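Local coordinates for FYVE-finger-containing Rab5 effector protein rabenosyn-5 (Homo sapiens, PDB 1Z0J) that serves as a Rab5 effector, and contributes here a minimal Rab-binding domain folded as a two-helix hairpin, at residues K22-D27 and E38-N43. Numbering follows the deposited sequence.
Sequences KAYIFD and EVLTEN
Methyl CD2 of Leu40 approaches the Tyr24 ring obliquely, 4.3 Å from CG of Tyr24. The firmer touch is at the root of the ring, where CB of Tyr24 sits 3.9 Å from Leu40 CD2 and 4.0 Å from Leu40 CD1. With CG beside the backbone N (chi1 -84°), the ring leads away from segment 38-43, and its OH hydrogen-bonds to the backbone of the partner protein's chain. Leu40 also packs on an aromatic side chain of that protein, so it contributes to both interfaces. Its second methyl, CD1, rests 3.8 Å from the carbonyl O of Tyr24, a van der Waals approach to the helix backbone.

Between segments 22-27 and 38-43 the CA atoms come closest at Ile25 and Leu40, 6.3 Å apart. Their side chains run past one another in opposite senses, CG1 of Ile25 meeting CB of Leu40 at 3.7 Å. The extended outer torsion of Ile25 (chi2 169°) carries CD1 onward to Thr41, whose side chain it crosses nearly at right angles, 3.8 Å from OG1. That hydroxyl is hydrogen-bonded to the carbonyl O of Val37 one turn earlier, so its polarity is met within its own helix while it borders an apolar methyl.

The helix segments approach to 9.5 Å between axes, with their N-to-C directions 159° apart, as expected for the antiparallel arms of a helical hairpin. No hydrogen bond links the two segments: van der Waals packing, mostly of hydrocarbon groups, joins them here, whereas the polar ends of Tyr24 and Asn43 bond to the other protein, consistent with a hairpin that presents one side for Rab recognition.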
ATOM      1  N   LYS B  22      14.170   9.456  -6.826  1.00 22.74           N
ATOM      2  CA  LYS B  22      15.317   9.634  -7.728  1.00 24.84           C
ATOM      3  C   LYS B  22      16.242   8.417  -7.719  1.00 26.09           C
ATOM      4  O   LYS B  22      16.805   8.062  -8.749  1.00 25.91           O
ATOM      5  CB  LYS B  22      16.099  10.910  -7.391  1.00 23.55           C
ATOM      6  CG  LYS B  22      15.446  12.183  -7.914  1.00 28.82           C
ATOM      7  CD  LYS B  22      16.249  13.421  -7.549  1.00 33.51           C
ATOM      8  CE  LYS B  22      15.590  14.678  -8.102  1.00 37.43           C
ATOM      9  NZ  LYS B  22      16.391  15.905  -7.825  1.00 41.46           N
ATOM     10  N   ALA B  23      16.392   7.785  -6.555  1.00 24.34           N
ATOM     11  CA  ALA B  23      17.159   6.539  -6.433  1.00 24.02           C
ATOM     12  C   ALA B  23      16.456   5.369  -7.132  1.00 24.76           C
ATOM     13  O   ALA B  23      17.108   4.569  -7.810  1.00 27.52           O
ATOM     14  CB  ALA B  23      17.443   6.214  -4.966  1.00 25.17           C
ATOM     15  N   TYR B  24      15.130   5.281  -6.982  1.00 23.56           N
ATOM     16  CA  TYR B  24      14.326   4.297  -7.725  1.00 21.95           C
ATOM     17  C   TYR B  24      14.391   4.530  -9.226  1.00 26.31           C
ATOM     18  O   TYR B  24      14.402   3.573 -10.000  1.00 25.96           O
ATOM     19  CB  TYR B  24      12.852   4.312  -7.297  1.00 21.41           C
ATOM     20  CG  TYR B  24      12.514   3.487  -6.076  1.00 17.33           C
ATOM     21  CD1 TYR B  24      12.052   4.105  -4.917  1.00 18.84           C
ATOM     22  CD2 TYR B  24      12.641   2.099  -6.082  1.00 18.49           C
ATOM     23  CE1 TYR B  24      11.730   3.363  -3.786  1.00 18.73           C
ATOM     24  CE2 TYR B  24      12.325   1.343  -4.950  1.00 18.59           C
ATOM     25  CZ  TYR B  24      11.874   1.987  -3.811  1.00 16.07           C
ATOM     26  OH  TYR B  24      11.552   1.262  -2.693  1.00 15.50           O
ATOM     27  N   ILE B  25      14.405   5.800  -9.628  1.00 26.47           N
ATOM     28  CA  ILE B  25      14.547   6.163 -11.040  1.00 26.82           C
ATOM     29  C   ILE B  25      15.926   5.782 -11.575  1.00 26.38           C
ATOM     30  O   ILE B  25      16.023   5.158 -12.625  1.00 27.02           O
ATOM     31  CB  ILE B  25      14.224   7.656 -11.306  1.00 26.38           C
ATOM     32  CG1 ILE B  25      12.720   7.895 -11.158  1.00 27.57           C
ATOM     33  CG2 ILE B  25      14.705   8.085 -12.706  1.00 27.45           C
ATOM     34  CD1 ILE B  25      12.310   9.348 -11.142  1.00 24.39           C
ATOM     35  N   PHE B  26      16.981   6.132 -10.842  1.00 28.73           N
ATOM     36  CA  PHE B  26      18.346   5.758 -11.221  1.00 32.36           C
ATOM     37  C   PHE B  26      18.486   4.252 -11.466  1.00 37.83           C
ATOM     38  O   PHE B  26      19.185   3.834 -12.392  1.00 31.26           O
ATOM     39  CB  PHE B  26      19.342   6.225 -10.166  1.00 32.29           C
ATOM     40  N   ASP B  27      17.806   3.450 -10.646  1.00 32.25           N
ATOM     41  CA  ASP B  27      17.858   1.991 -10.742  1.00 34.10           C
ATOM     42  C   ASP B  27      16.971   1.422 -11.851  1.00 34.43           C
ATOM     43  O   ASP B  27      17.342   0.442 -12.500  1.00 36.24           O
ATOM     44  CB  ASP B  27      17.511   1.355  -9.398  1.00 31.67           C
ATOM     45  N   GLU B  38       8.563   5.601 -16.135  1.00 21.21           N
ATOM     46  CA  GLU B  38       7.476   6.561 -16.320  1.00 24.48           C
ATOM     47  C   GLU B  38       6.598   6.696 -15.074  1.00 23.55           C
ATOM     48  O   GLU B  38       6.247   7.807 -14.687  1.00 21.22           O
ATOM     49  CB  GLU B  38       6.632   6.191 -17.536  1.00 28.64           C
ATOM     50  N   VAL B  39       6.258   5.568 -14.451  1.00 22.29           N
ATOM     51  CA  VAL B  39       5.451   5.550 -13.225  1.00 21.36           C
ATOM     52  C   VAL B  39       6.140   6.324 -12.099  1.00 15.83           C
ATOM     53  O   VAL B  39       5.508   7.141 -11.401  1.00 18.07           O
ATOM     54  CB  VAL B  39       5.156   4.090 -12.778  1.00 20.22           C
ATOM     55  CG1 VAL B  39       4.687   4.026 -11.322  1.00 23.68           C
ATOM     56  CG2 VAL B  39       4.126   3.458 -13.699  1.00 23.77           C
ATOM     57  N   LEU B  40       7.432   6.074 -11.947  1.00 17.71           N
ATOM     58  CA  LEU B  40       8.245   6.722 -10.932  1.00 17.74           C
ATOM     59  C   LEU B  40       8.467   8.203 -11.243  1.00 19.78           C
ATOM     60  O   LEU B  40       8.474   9.036 -10.340  1.00 16.20           O
ATOM     61  CB  LEU B  40       9.574   5.986 -10.774  1.00 20.51           C
ATOM     62  CG  LEU B  40       9.454   4.572 -10.200  1.00 16.52           C
ATOM     63  CD1 LEU B  40      10.684   3.750 -10.554  1.00 23.31           C
ATOM     64  CD2 LEU B  40       9.241   4.598  -8.683  1.00 17.76           C
ATOM     65  N   THR B  41       8.637   8.525 -12.523  1.00 20.26           N
ATOM     66  CA  THR B  41       8.798   9.910 -12.970  1.00 20.19           C
ATOM     67  C   THR B  41       7.533  10.737 -12.712  1.00 18.06           C
ATOM     68  O   THR B  41       7.621  11.908 -12.318  1.00 20.46           O
ATOM     69  CB  THR B  41       9.250   9.957 -14.448  1.00 19.47           C
ATOM     70  OG1 THR B  41      10.524   9.309 -14.552  1.00 21.98           O
ATOM     71  CG2 THR B  41       9.377  11.394 -14.954  1.00 24.04           C
ATOM     72  N   GLU B  42       6.369  10.125 -12.901  1.00 17.84           N
ATOM     73  CA  GLU B  42       5.087  10.759 -12.575  1.00 20.43           C
ATOM     74  C   GLU B  42       4.999  11.088 -11.076  1.00 19.22           C
ATOM     75  O   GLU B  42       4.574  12.180 -10.689  1.00 18.86           O
ATOM     76  CB  GLU B  42       3.923   9.854 -12.995  1.00 20.63           C
ATOM     77  CG  GLU B  42       2.534  10.391 -12.669  1.00 24.70           C
ATOM     78  CD  GLU B  42       1.493   9.294 -12.499  1.00 31.64           C
ATOM     79  OE1 GLU B  42       1.670   8.193 -13.062  1.00 40.79           O
ATOM     80  OE2 GLU B  42       0.491   9.536 -11.793  1.00 41.25           O
ATOM     81  N   ASN B  43       5.406  10.141 -10.234  1.00 16.03           N
ATOM     82  CA  ASN B  43       5.433  10.375  -8.789  1.00 15.91           C
ATOM     83  C   ASN B  43       6.418  11.487  -8.415  1.00 15.27           C
ATOM     84  O   ASN B  43       6.121  12.338  -7.572  1.00 14.88           O
ATOM     85  CB  ASN B  43       5.782   9.087  -8.037  1.00 15.16           C
ATOM     86  CG  ASN B  43       5.566   9.223  -6.554  1.00 13.44           C
ATOM     87  OD1 ASN B  43       6.510   9.212  -5.773  1.00 13.58           O
ATOM     88  ND2 ASN B  43       4.309   9.386  -6.158  1.00 15.54           N
TER